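PDB 3ROT: ABC sugar transporter, periplasmic sugar binding protein from Legionella pneumophila subsp. pneumophila, which probably binds a carbohydrate in the periplasm and hands it to an ABC transporter for uptake. Local coordinates for residues A40-G43 with P48-V51; I9-Q14 with A91-P96; S181-H186 with Y217-Y222; M206-D211 with I234-V239; V135-P138 with G144-K147. All blocks are in the same frame, centred on the assembly; numbering follows the deposited sequence.

The five contacts spread along a two-domain periplasmic binding protein. Contacts 1 and 2 share the domain built on the six-stranded sheet; their centres are about 10 Å apart and they touch directly, P41 O lying 3.0 Å from S13 OG. Contacts 3 and 4 belong to the far end of the other domain, with centres about 13 Å apart and V221 packing on V239 and L238. Contact 5 sits between these groups: T94 CG2 of contact 2 packs at 3.7 Å on G144 N. A glycerol in the interdomain cleft is held by H11 and D93 of contact 2, together with H142, R148 and D225. Contact 1 lies about 33 Å, centre to centre, from both contact 3 and contact 4.

Contact 1: A40-G43 with P48-V51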
# COMPACT_ATOMS: atom_id res chain seq x y z
N ALA A 40 -4.15 15.11 1.00
CA ALA A 40 -4.02 13.98 1.91
C ALA A 40 -2.55 13.67 2.15
O ALA A 40 -1.75 13.64 1.21
CB ALA A 40 -4.73 12.76 1.31
N PRO A 41 -2.17 13.43 3.42
CA PRO A 41 -0.78 13.12 3.78
C PRO A 41 -0.25 11.93 2.99
O PRO A 41 -0.99 10.98 2.71
CB PRO A 41 -0.87 12.82 5.28
CG PRO A 41 -2.02 13.67 5.71
CD PRO A 41 -3.02 13.42 4.62
N PRO A 42 1.04 11.95 2.63
CA PRO A 42 1.68 10.88 1.86
C PRO A 42 1.61 9.50 2.52
O PRO A 42 1.70 8.48 1.84
CB PRO A 42 3.12 11.37 1.72
CG PRO A 42 2.99 12.86 1.80
CD PRO A 42 2.00 13.03 2.91
N GLY A 43 1.45 9.48 3.84
CA GLY A 43 1.38 8.22 4.56
C GLY A 43 -0.02 7.63 4.63
O GLY A 43 -0.80 7.70 3.68
N PRO A 48 -1.64 16.32 12.25
CA PRO A 48 -1.13 17.69 12.15
C PRO A 48 -0.98 18.16 10.70
O PRO A 48 -1.26 19.31 10.37
CB PRO A 48 0.19 17.62 12.92
CG PRO A 48 0.60 16.18 12.78
CD PRO A 48 -0.70 15.45 12.97
N LYS A 49 -0.53 17.26 9.83
CA LYS A 49 -0.38 17.58 8.42
C LYS A 49 -1.75 17.92 7.82
O LYS A 49 -1.90 18.90 7.09
CB LYS A 49 0.23 16.40 7.67
CG LYS A 49 0.53 16.67 6.22
CD LYS A 49 1.41 17.89 6.06
CE LYS A 49 2.19 17.84 4.76
NZ LYS A 49 3.04 16.61 4.71
N GLN A 50 -2.74 17.09 8.15
CA GLN A 50 -4.10 17.33 7.65
C GLN A 50 -4.63 18.66 8.17
O GLN A 50 -5.31 19.38 7.45
CB GLN A 50 -5.04 16.19 8.08
CG GLN A 50 -6.52 16.53 7.89
CD GLN A 50 -7.45 15.36 8.12
OE1 GLN A 50 -7.16 14.46 8.91
NE2 GLN A 50 -8.59 15.37 7.43
N VAL A 51 -4.32 18.98 9.43
CA VAL A 51 -4.77 20.23 10.02
C VAL A 51 -4.18 21.39 9.22
O VAL A 51 -4.86 22.37 8.93
CB VAL A 51 -4.34 20.35 11.51
CG1 VAL A 51 -4.53 21.78 12.00
CG2 VAL A 51 -5.17 19.40 12.36
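P41 and K49 meet where the loop after strand 35-39 runs past the first turn of helix 47-59, a beta-alpha connection of the alpha/beta domain built on the six-stranded parallel sheet. Their CA atoms are 6.4 Å apart.

The apolar part of the contact rests on aliphatic carbons. P41 offers the outer corner of its ring, CG, which lies 4.0 Å from K49 CG and equally close to K49 CB. The two side chains slide past each other in opposite directions, the compact ring alongside the base of the long chain. Proline suits this place because its closed ring stiffens an irregular loop and offers a greasy corner; lysine suits its own because its methylenes can lie on the loop while the charged end continues toward the edge of the contact. P41 CG also approaches the helix backbone, 4.3 Å from Q50 N, a van der Waals approach.

Several polar groups of the contact find partners outside the two segments. K49 N is hydrogen-bonded to D46 OD1, three residues earlier in the chain, which ties the start of the helix to the loop. The amide of Q50 turns away from the prolines, its NE2 bonded to T68 OG1, while P41 O accepts a bond from S13 OG.

The end of K49 reaches the second proline. With CG beside the carbonyl carbon (chi1 -176°), the chain bends at chi2 (55°) and again at chi4 (-59°), crossing P42 at about a right angle and bringing NZ to 4.1 Å from P42 CD.

Contact 2: I9-Q14 with A91-P96. With GOL (glycerol), chain C.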
# COMPACT_ATOMS: atom_id res chain seq x y z
N ILE A 9 -10.36 16.86 1.77
CA ILE A 9 -9.21 16.62 2.62
C ILE A 9 -9.39 15.38 3.48
O ILE A 9 -10.43 15.19 4.10
CB ILE A 9 -8.97 17.88 3.49
CG1 ILE A 9 -8.93 19.11 2.58
CG2 ILE A 9 -7.67 17.73 4.28
CD1 ILE A 9 -8.76 20.46 3.27
N THR A 10 -8.37 14.52 3.51
CA THR A 10 -8.42 13.30 4.30
C THR A 10 -7.15 13.11 5.11
O THR A 10 -6.19 13.86 4.98
CB THR A 10 -8.65 12.04 3.42
OG1 THR A 10 -7.51 11.83 2.57
CG2 THR A 10 -9.91 12.21 2.57
N HIS A 11 -7.15 12.09 5.96
CA HIS A 11 -6.00 11.80 6.81
C HIS A 11 -5.13 10.68 6.24
O HIS A 11 -4.14 10.29 6.85
CB HIS A 11 -6.48 11.40 8.22
CG HIS A 11 -7.51 10.32 8.22
ND1 HIS A 11 -8.86 10.57 8.12
CD2 HIS A 11 -7.38 8.97 8.26
CE1 HIS A 11 -9.52 9.42 8.11
NE2 HIS A 11 -8.64 8.44 8.19
N GLY A 12 -5.50 10.17 5.07
CA GLY A 12 -4.72 9.11 4.46
C GLY A 12 -4.97 9.04 2.96
O GLY A 12 -5.96 9.59 2.47
N SER A 13 -4.10 8.35 2.24
CA SER A 13 -4.24 8.25 0.80
C SER A 13 -3.69 6.97 0.18
O SER A 13 -3.78 6.79 -1.03
CB SER A 13 -3.55 9.45 0.15
OG SER A 13 -2.17 9.46 0.47
N GLN A 14 -3.15 6.08 1.00
CA GLN A 14 -2.58 4.84 0.47
C GLN A 14 -3.60 3.70 0.36
O GLN A 14 -3.59 2.93 -0.60
CB GLN A 14 -1.40 4.38 1.34
CG GLN A 14 -0.27 5.41 1.47
CD GLN A 14 0.05 6.14 0.17
OE1 GLN A 14 -0.58 7.15 -0.16
NE2 GLN A 14 1.03 5.63 -0.58
N ALA A 91 -18.48 16.85 6.66
CA ALA A 91 -17.65 15.79 7.21
C ALA A 91 -17.92 14.50 6.44
O ALA A 91 -19.08 14.16 6.17
CB ALA A 91 -17.95 15.59 8.69
N VAL A 92 -16.86 13.79 6.07
CA VAL A 92 -16.99 12.54 5.36
C VAL A 92 -16.13 11.46 6.01
O VAL A 92 -15.08 11.75 6.60
CB VAL A 92 -16.57 12.69 3.88
CG1 VAL A 92 -17.45 13.72 3.19
CG2 VAL A 92 -15.11 13.09 3.79
N ASP A 93 -16.61 10.22 5.91
CA ASP A 93 -15.92 9.04 6.43
C ASP A 93 -15.89 8.95 7.95
O ASP A 93 -16.32 7.96 8.51
CB ASP A 93 -14.49 8.99 5.88
CG ASP A 93 -13.69 7.82 6.42
OD1 ASP A 93 -13.96 6.67 6.00
OD2 ASP A 93 -12.81 8.05 7.26
N THR A 94 -15.36 9.97 8.61
CA THR A 94 -15.28 9.97 10.06
C THR A 94 -15.72 11.32 10.58
O THR A 94 -15.38 12.36 10.01
CB THR A 94 -13.84 9.73 10.57
OG1 THR A 94 -13.29 8.57 9.95
CG2 THR A 94 -13.83 9.55 12.09
N ARG A 95 -16.48 11.31 11.67
CA ARG A 95 -16.96 12.55 12.26
C ARG A 95 -16.69 12.59 13.76
O ARG A 95 -16.56 11.55 14.41
CB ARG A 95 -18.46 12.71 12.02
CG ARG A 95 -19.31 11.66 12.70
CD ARG A 95 -20.73 12.14 12.80
NE ARG A 95 -21.69 11.06 12.89
CZ ARG A 95 -23.01 11.23 12.77
NH1 ARG A 95 -23.50 12.44 12.54
NH2 ARG A 95 -23.84 10.19 12.85
N PRO A 96 -16.61 13.80 14.33
CA PRO A 96 -16.36 14.00 15.76
C PRO A 96 -17.62 13.72 16.58
O PRO A 96 -18.73 13.68 16.04
CB PRO A 96 -15.95 15.46 15.83
CG PRO A 96 -16.85 16.09 14.81
CD PRO A 96 -16.75 15.10 13.64
C1 GOL C . -10.71 5.11 7.30
O1 GOL C . -11.06 6.31 7.94
C2 GOL C . -11.92 4.43 6.63
O2 GOL C . -13.05 4.42 7.48
C3 GOL C . -11.53 3.02 6.22
O3 GOL C . -12.42 2.07 6.76
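H11 and D93 meet at a buried spot that a glycerol, probably from the crystallisation liquor, helps to bridge, their side chains crossing at about a right angle. The imidazole presents CE1 at its edge to D93 OD2, 3.7 Å away, with the ring and carboxylate planes turned 39° apart. Glycerol O1 also lies at the ring edge: H11 NE2 donates to it at 3.2 Å, and O1 donates to D93 OD2 at 2.6 Å. The neighbouring hydroxyl, O2, donates a hydrogen bond to D93 OD1 at 2.8 Å, so each carboxylate oxygen takes one hydroxyl of the ligand.

A second shell fixes these groups. T94 OG1 donates to D93 OD2 at 2.8 Å from well above the carboxylate plane, leaving that oxygen with two hydroxyl donors. H11 has its CG between its backbone N and carbonyl carbon (chi1 52°), and its ND1 is hydrogen-bonded to T68 OG1, which settles the turn of the ring; W18 packs edge-to-face against it. H142, R148 and D225 also hydrogen-bond the glycerol. H11 lies in the loop after strand 5-9, and D93 and T94 follow strand 89-92 of the same parallel sheet.

An aspartate gripping two adjacent hydroxyls, beside a histidine that donates to one of them, is well suited to a vicinal diol. The glycerol probably marks where a sugar would bind in this cleft.

Contact 3: S181-H186 with Y217-Y222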
# COMPACT_ATOMS: atom_id res chain seq x y z
N SER A 181 2.64 -13.57 16.88
CA SER A 181 2.96 -13.67 18.30
C SER A 181 1.71 -14.00 19.11
O SER A 181 1.75 -14.83 20.02
CB SER A 181 3.57 -12.37 18.83
OG SER A 181 4.81 -12.10 18.21
N TYR A 182 0.60 -13.35 18.77
CA TYR A 182 -0.65 -13.58 19.48
C TYR A 182 -1.16 -15.00 19.31
O TYR A 182 -1.60 -15.63 20.27
CB TYR A 182 -1.72 -12.59 19.01
CG TYR A 182 -2.96 -12.60 19.88
CD1 TYR A 182 -3.05 -11.78 21.00
CD2 TYR A 182 -4.02 -13.46 19.60
CE1 TYR A 182 -4.17 -11.82 21.83
CE2 TYR A 182 -5.14 -13.51 20.43
CZ TYR A 182 -5.21 -12.69 21.54
OH TYR A 182 -6.31 -12.74 22.37
N PHE A 183 -1.12 -15.51 18.08
CA PHE A 183 -1.59 -16.87 17.85
C PHE A 183 -0.71 -17.92 18.54
O PHE A 183 -1.19 -19.00 18.91
CB PHE A 183 -1.69 -17.16 16.35
CG PHE A 183 -3.01 -16.75 15.76
CD1 PHE A 183 -3.37 -15.41 15.66
CD2 PHE A 183 -3.93 -17.71 15.35
CE1 PHE A 183 -4.62 -15.03 15.17
CE2 PHE A 183 -5.17 -17.35 14.86
CZ PHE A 183 -5.52 -16.00 14.77
N LYS A 184 0.57 -17.61 18.71
CA LYS A 184 1.49 -18.52 19.37
C LYS A 184 1.06 -18.65 20.82
O LYS A 184 1.25 -19.69 21.45
CB LYS A 184 2.93 -17.99 19.31
CG LYS A 184 3.48 -17.84 17.90
CD LYS A 184 4.74 -16.98 17.88
CE LYS A 184 5.08 -16.50 16.47
NZ LYS A 184 6.17 -15.48 16.45
N ILE A 185 0.45 -17.59 21.35
CA ILE A 185 -0.01 -17.58 22.72
C ILE A 185 -1.46 -18.04 22.84
O ILE A 185 -1.84 -18.68 23.82
CB ILE A 185 0.13 -16.17 23.34
CG1 ILE A 185 1.60 -15.74 23.28
CG2 ILE A 185 -0.35 -16.17 24.78
CD1 ILE A 185 1.85 -14.33 23.78
N HIS A 186 -2.28 -17.71 21.83
CA HIS A 186 -3.68 -18.12 21.84
C HIS A 186 -4.05 -18.81 20.53
O HIS A 186 -4.77 -18.25 19.70
CB HIS A 186 -4.60 -16.90 22.05
CG HIS A 186 -4.35 -16.18 23.33
ND1 HIS A 186 -3.39 -15.20 23.46
CD2 HIS A 186 -4.90 -16.33 24.56
CE1 HIS A 186 -3.36 -14.77 24.72
NE2 HIS A 186 -4.27 -15.44 25.40
N TYR A 217 -3.00 -21.55 11.02
CA TYR A 217 -4.18 -21.51 11.89
C TYR A 217 -5.52 -21.48 11.15
O TYR A 217 -6.52 -22.00 11.64
CB TYR A 217 -4.06 -20.30 12.81
CG TYR A 217 -2.79 -20.31 13.62
CD1 TYR A 217 -2.66 -21.14 14.73
CD2 TYR A 217 -1.70 -19.52 13.25
CE1 TYR A 217 -1.48 -21.18 15.46
CE2 TYR A 217 -0.51 -19.56 13.97
CZ TYR A 217 -0.41 -20.39 15.07
OH TYR A 217 0.76 -20.43 15.80
N GLN A 218 -5.53 -20.86 9.98
CA GLN A 218 -6.76 -20.77 9.19
C GLN A 218 -7.95 -20.16 9.95
O GLN A 218 -9.01 -20.77 10.04
CB GLN A 218 -7.14 -22.15 8.66
CG GLN A 218 -6.13 -22.73 7.69
CD GLN A 218 -6.54 -24.08 7.16
OE1 GLN A 218 -6.57 -25.07 7.89
NE2 GLN A 218 -6.89 -24.13 5.87
N PRO A 219 -7.79 -18.95 10.50
CA PRO A 219 -8.90 -18.33 11.23
C PRO A 219 -9.95 -17.77 10.27
O PRO A 219 -9.68 -17.58 9.08
CB PRO A 219 -8.21 -17.22 12.00
CG PRO A 219 -7.22 -16.73 10.98
CD PRO A 219 -6.64 -18.04 10.44
N GLN A 220 -11.14 -17.50 10.79
CA GLN A 220 -12.22 -16.94 10.00
C GLN A 220 -12.00 -15.44 10.08
O GLN A 220 -11.86 -14.90 11.17
CB GLN A 220 -13.57 -17.33 10.59
CG GLN A 220 -13.75 -18.82 10.60
CD GLN A 220 -13.51 -19.41 9.23
OE1 GLN A 220 -14.34 -19.27 8.33
NE2 GLN A 220 -12.37 -20.07 9.05
N VAL A 221 -11.97 -14.79 8.92
CA VAL A 221 -11.68 -13.37 8.85
C VAL A 221 -12.80 -12.43 8.40
O VAL A 221 -13.53 -12.70 7.44
CB VAL A 221 -10.44 -13.15 7.94
CG1 VAL A 221 -10.05 -11.67 7.93
CG2 VAL A 221 -9.28 -14.02 8.43
N TYR A 222 -12.90 -11.31 9.10
CA TYR A 222 -13.92 -10.30 8.83
C TYR A 222 -13.24 -8.95 8.67
O TYR A 222 -12.25 -8.66 9.35
CB TYR A 222 -14.93 -10.29 9.97
CG TYR A 222 -15.66 -11.61 10.05
CD1 TYR A 222 -16.83 -11.83 9.32
CD2 TYR A 222 -15.13 -12.69 10.77
CE1 TYR A 222 -17.44 -13.07 9.29
CE2 TYR A 222 -15.74 -13.95 10.75
CZ TYR A 222 -16.90 -14.12 10.00
OH TYR A 222 -17.52 -15.34 9.95
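F183, near the C-terminal end of helix 172-185, stands opposite Y217 in the loop leading into strand 220-224, their CA atoms 8.0 Å apart; helix and loop belong to an alpha/beta domain in which helices cover a parallel sheet.

F183 carries its half of the contact with both its CB and its ring. CB makes a CH-pi contact with the tyrosine ring, 3.8 Å from the ring centroid and over the face, 19° off the normal and displaced toward CE2 and CZ. Farther along the same face, F183 CD2 lies above the rim. The rings are otherwise neither stacked nor edge-to-face: their planes are 50° apart and their centroids 4.9 Å. Y217 holds its CG beside its backbone N (chi1 -57°), and its side chain slides past that of F183 in the opposite direction, carrying the hydroxyl back toward the helix and the base of K184.

Phenylalanine fits here because it is buried, filling the space between helix and sheet and reaching I192 and L134. Tyrosine fits the more outward place, covering F183 with its face while its polar OH ends at the margin. F215 meets both rings edge-to-face, so three aromatic side chains cluster.

P219 closes the far end of the phenylalanine with a rigid apolar ring at the entry to the strand, its CB 4.0 Å from F183 CZ.

Contact 4: M206-D211 with I234-V239; sequences MLLHPD and IHKKLV
L207, L208 and L238 all set CG beside their own backbone N, opposite the carbonyl carbon (chi1 -62°, -73° and -66°), and with these torsions L208 and L238 bring CD2 and CD1 together. L207 and L238 bring the backbones closest, with CA atoms 6.8 Å apart.

L208 CD2 lies 3.5 Å from L238 CD1, the two side chains crossing at about a right angle. L207 turns its base to the same methyl, CB to L238 CD1 being 4.1 Å, so CD1 of L238 sits against both leucines of the helix end. At the margin K236 contributes its aliphatic stem: K236 CD rests 3.6 Å from L208 CD2, while the bend at chi4 carries NZ away from L208. Leucine suits the contact because its two methyls pack in several directions; lysine suits the exposed margin because its methylenes pack while its charge reaches solvent.

K237 N bonds back to I234 O at 2.9 Å, and the positive phi of K237 ends the helix in a Schellman motif, turning the chain so that L238 faces the leucines. Outside, L233 packs on L208 and L238, and P228 of the second subunit touches L208.

L207 and V239 both rest on V221 of strand 220-224. The contact joins the C-terminal ends of helices 197-208 and 228-235, which precede and follow that strand in the successive beta-alpha-beta crossovers of this domain.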
# COMPACT_ATOMS: atom_id res chain seq x y z
N MSE A 206 -0.29 -13.86 4.48
CA MSE A 206 -0.00 -15.07 5.24
C MSE A 206 -1.07 -16.15 4.97
O MSE A 206 -0.75 -17.34 4.92
CB MSE A 206 0.05 -14.77 6.74
CG MSE A 206 1.03 -13.67 7.11
SE MSE A 206 1.50 -13.68 9.01
CE MSE A 206 -0.20 -13.12 9.73
N LEU A 207 -2.32 -15.72 4.81
CA LEU A 207 -3.42 -16.64 4.53
C LEU A 207 -3.23 -17.29 3.16
O LEU A 207 -3.71 -18.40 2.92
CB LEU A 207 -4.76 -15.90 4.55
CG LEU A 207 -5.19 -15.24 5.86
CD1 LEU A 207 -6.43 -14.38 5.58
CD2 LEU A 207 -5.48 -16.30 6.94
N LEU A 208 -2.54 -16.59 2.27
CA LEU A 208 -2.29 -17.09 0.91
C LEU A 208 -1.06 -18.01 0.85
O LEU A 208 -0.95 -18.86 -0.03
CB LEU A 208 -2.12 -15.92 -0.06
CG LEU A 208 -3.36 -15.10 -0.46
CD1 LEU A 208 -2.92 -13.82 -1.19
CD2 LEU A 208 -4.26 -15.93 -1.36
N HIS A 209 -0.13 -17.82 1.78
CA HIS A 209 1.09 -18.64 1.84
C HIS A 209 1.35 -19.00 3.30
O HIS A 209 2.33 -18.58 3.89
CB HIS A 209 2.27 -17.88 1.25
CG HIS A 209 2.10 -17.56 -0.21
ND1 HIS A 209 1.45 -16.43 -0.65
CD2 HIS A 209 2.43 -18.26 -1.32
CE1 HIS A 209 1.40 -16.45 -1.97
NE2 HIS A 209 1.98 -17.55 -2.40
N PRO A 210 0.45 -19.80 3.89
CA PRO A 210 0.60 -20.19 5.29
C PRO A 210 1.91 -20.88 5.66
O PRO A 210 2.46 -20.63 6.73
CB PRO A 210 -0.65 -21.03 5.56
CG PRO A 210 -0.98 -21.61 4.20
CD PRO A 210 -0.71 -20.46 3.26
N ASP A 211 2.44 -21.73 4.78
CA ASP A 211 3.70 -22.40 5.08
C ASP A 211 4.86 -21.40 5.13
O ASP A 211 5.69 -21.46 6.03
CB ASP A 211 3.99 -23.49 4.05
CG ASP A 211 2.91 -24.55 3.98
OD1 ASP A 211 2.41 -24.96 5.06
OD2 ASP A 211 2.55 -24.98 2.86
N ILE A 234 -11.99 -12.72 -0.62
CA ILE A 234 -13.35 -13.20 -0.40
C ILE A 234 -13.64 -14.36 -1.36
O ILE A 234 -14.18 -15.40 -0.96
CB ILE A 234 -14.40 -12.08 -0.63
CG1 ILE A 234 -14.36 -11.07 0.52
CG2 ILE A 234 -15.78 -12.69 -0.70
CD1 ILE A 234 -15.26 -9.86 0.30
N HIS A 235 -13.29 -14.17 -2.63
CA HIS A 235 -13.50 -15.20 -3.65
C HIS A 235 -12.75 -16.49 -3.34
O HIS A 235 -13.20 -17.57 -3.71
CB HIS A 235 -13.07 -14.67 -5.03
CG HIS A 235 -13.92 -13.54 -5.54
ND1 HIS A 235 -13.67 -12.91 -6.74
CD2 HIS A 235 -15.01 -12.93 -5.01
CE1 HIS A 235 -14.56 -11.95 -6.93
NE2 HIS A 235 -15.39 -11.94 -5.89
N LYS A 236 -11.62 -16.37 -2.65
CA LYS A 236 -10.82 -17.54 -2.28
C LYS A 236 -11.27 -18.14 -0.95
O LYS A 236 -10.66 -19.09 -0.45
CB LYS A 236 -9.34 -17.17 -2.18
CG LYS A 236 -8.72 -16.71 -3.48
CD LYS A 236 -7.28 -16.30 -3.27
CE LYS A 236 -6.61 -15.99 -4.60
NZ LYS A 236 -6.62 -17.19 -5.48
N LYS A 237 -12.32 -17.58 -0.37
CA LYS A 237 -12.86 -18.02 0.91
C LYS A 237 -11.87 -17.91 2.07
O LYS A 237 -11.89 -18.71 3.01
CB LYS A 237 -13.39 -19.46 0.82
CG LYS A 237 -14.62 -19.60 -0.07
CD LYS A 237 -15.21 -21.01 0.02
CE LYS A 237 -16.39 -21.17 -0.93
NZ LYS A 237 -17.45 -20.15 -0.66
N LEU A 238 -11.00 -16.91 2.00
CA LEU A 238 -10.03 -16.69 3.06
C LEU A 238 -10.56 -15.60 4.00
O LEU A 238 -10.03 -15.38 5.08
CB LEU A 238 -8.67 -16.29 2.47
CG LEU A 238 -7.97 -17.38 1.66
CD1 LEU A 238 -6.68 -16.83 1.06
CD2 LEU A 238 -7.67 -18.58 2.55
N VAL A 239 -11.61 -14.91 3.54
CA VAL A 239 -12.29 -13.84 4.28
C VAL A 239 -13.78 -14.13 4.10
O VAL A 239 -14.24 -14.33 2.98
CB VAL A 239 -11.95 -12.44 3.69
CG1 VAL A 239 -12.89 -11.38 4.26
CG2 VAL A 239 -10.50 -12.07 4.02

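Contact 5: V135-P138 with G144-K147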
# COMPACT_ATOMS: atom_id res chain seq x y z
N VAL A 135 -9.20 -8.50 17.42
CA VAL A 135 -9.53 -7.29 16.69
C VAL A 135 -8.25 -6.52 16.39
O VAL A 135 -7.55 -6.07 17.31
CB VAL A 135 -10.47 -6.37 17.49
CG1 VAL A 135 -10.73 -5.08 16.71
CG2 VAL A 135 -11.78 -7.09 17.78
N LEU A 136 -7.96 -6.35 15.10
CA LEU A 136 -6.74 -5.66 14.68
C LEU A 136 -6.97 -4.18 14.37
O LEU A 136 -7.69 -3.84 13.44
CB LEU A 136 -6.15 -6.37 13.46
CG LEU A 136 -6.06 -7.91 13.55
CD1 LEU A 136 -5.33 -8.43 12.32
CD2 LEU A 136 -5.32 -8.34 14.82
N ASN A 137 -6.36 -3.31 15.17
CA ASN A 137 -6.49 -1.87 15.00
C ASN A 137 -5.22 -1.32 14.38
O ASN A 137 -4.14 -1.39 14.98
CB ASN A 137 -6.75 -1.17 16.34
CG ASN A 137 -7.36 0.21 16.17
OD1 ASN A 137 -7.05 0.93 15.23
ND2 ASN A 137 -8.24 0.59 17.11
N PRO A 138 -5.31 -0.77 13.16
CA PRO A 138 -4.10 -0.23 12.56
C PRO A 138 -3.87 1.23 12.90
O PRO A 138 -2.81 1.78 12.58
CB PRO A 138 -4.33 -0.45 11.07
CG PRO A 138 -5.79 -0.21 10.94
CD PRO A 138 -6.37 -0.93 12.15
N GLY A 144 -13.08 6.91 14.53
CA GLY A 144 -14.02 6.11 13.77
C GLY A 144 -13.76 4.64 14.04
O GLY A 144 -14.68 3.86 14.30
N LEU A 145 -12.49 4.25 13.99
CA LEU A 145 -12.14 2.86 14.24
C LEU A 145 -12.43 2.46 15.69
O LEU A 145 -12.73 1.30 15.95
CB LEU A 145 -10.67 2.61 13.88
CG LEU A 145 -10.29 3.00 12.45
CD1 LEU A 145 -8.89 2.48 12.14
CD2 LEU A 145 -11.29 2.42 11.46
N GLU A 146 -12.36 3.40 16.63
CA GLU A 146 -12.66 3.07 18.03
C GLU A 146 -14.13 2.66 18.12
O GLU A 146 -14.48 1.71 18.83
CB GLU A 146 -12.40 4.27 18.96
CG GLU A 146 -11.02 4.89 18.81
CD GLU A 146 -10.73 5.98 19.83
OE1 GLU A 146 -11.64 6.78 20.14
OE2 GLU A 146 -9.57 6.04 20.30
N LYS A 147 -14.99 3.37 17.40
CA LYS A 147 -16.42 3.06 17.41
C LYS A 147 -16.66 1.68 16.81
O LYS A 147 -17.51 0.92 17.30
CB LYS A 147 -17.21 4.11 16.62
CG LYS A 147 -17.27 5.48 17.30
CD LYS A 147 -18.00 5.39 18.62
CE LYS A 147 -18.18 6.76 19.26
NZ LYS A 147 -18.93 6.67 20.56
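The carboxamide of N137 meets L145 at its oxygen end, where OD1 lies 3.9 Å from L145 CD1. The methyl approaches obliquely, tilted from the amide plane, and the touch is van der Waals in kind. Hydrogen bonds to other residues hold the flat group: OD1 takes the backbone N of Q139, and ND2 is bonded to E165 OE2. With one bond at each end the amide can hardly rotate, and both of its buried polar atoms have partners. Asparagine suits this place because one small group both accepts and donates at the end of a strand.

N137 places its CG beside the carbonyl carbon (chi1 -160°), so that the amide comes nearer to the helix than the direction of CB alone would suggest. From the other side L145 reaches in with CD1, its CG set beside the backbone N (chi1 -55°). The same methyl meets the proline ring that follows, P138 CD being 4.2 Å away. A leucine thus ends against a polar group already satisfied elsewhere and against an apolar ring, all three residues being buried. The L145 side chain is also about 5 Å from the glycerol in the cleft.

Strand 132-137, helix 143-158 and strand 162-167 form a beta-alpha-beta unit, and this contact joins the end of its first strand to the first turn of its helix. N137 pairs through its backbone with L166 of the neighbouring strand, while P138 packs on T196 and on Q198 of helix 197-208.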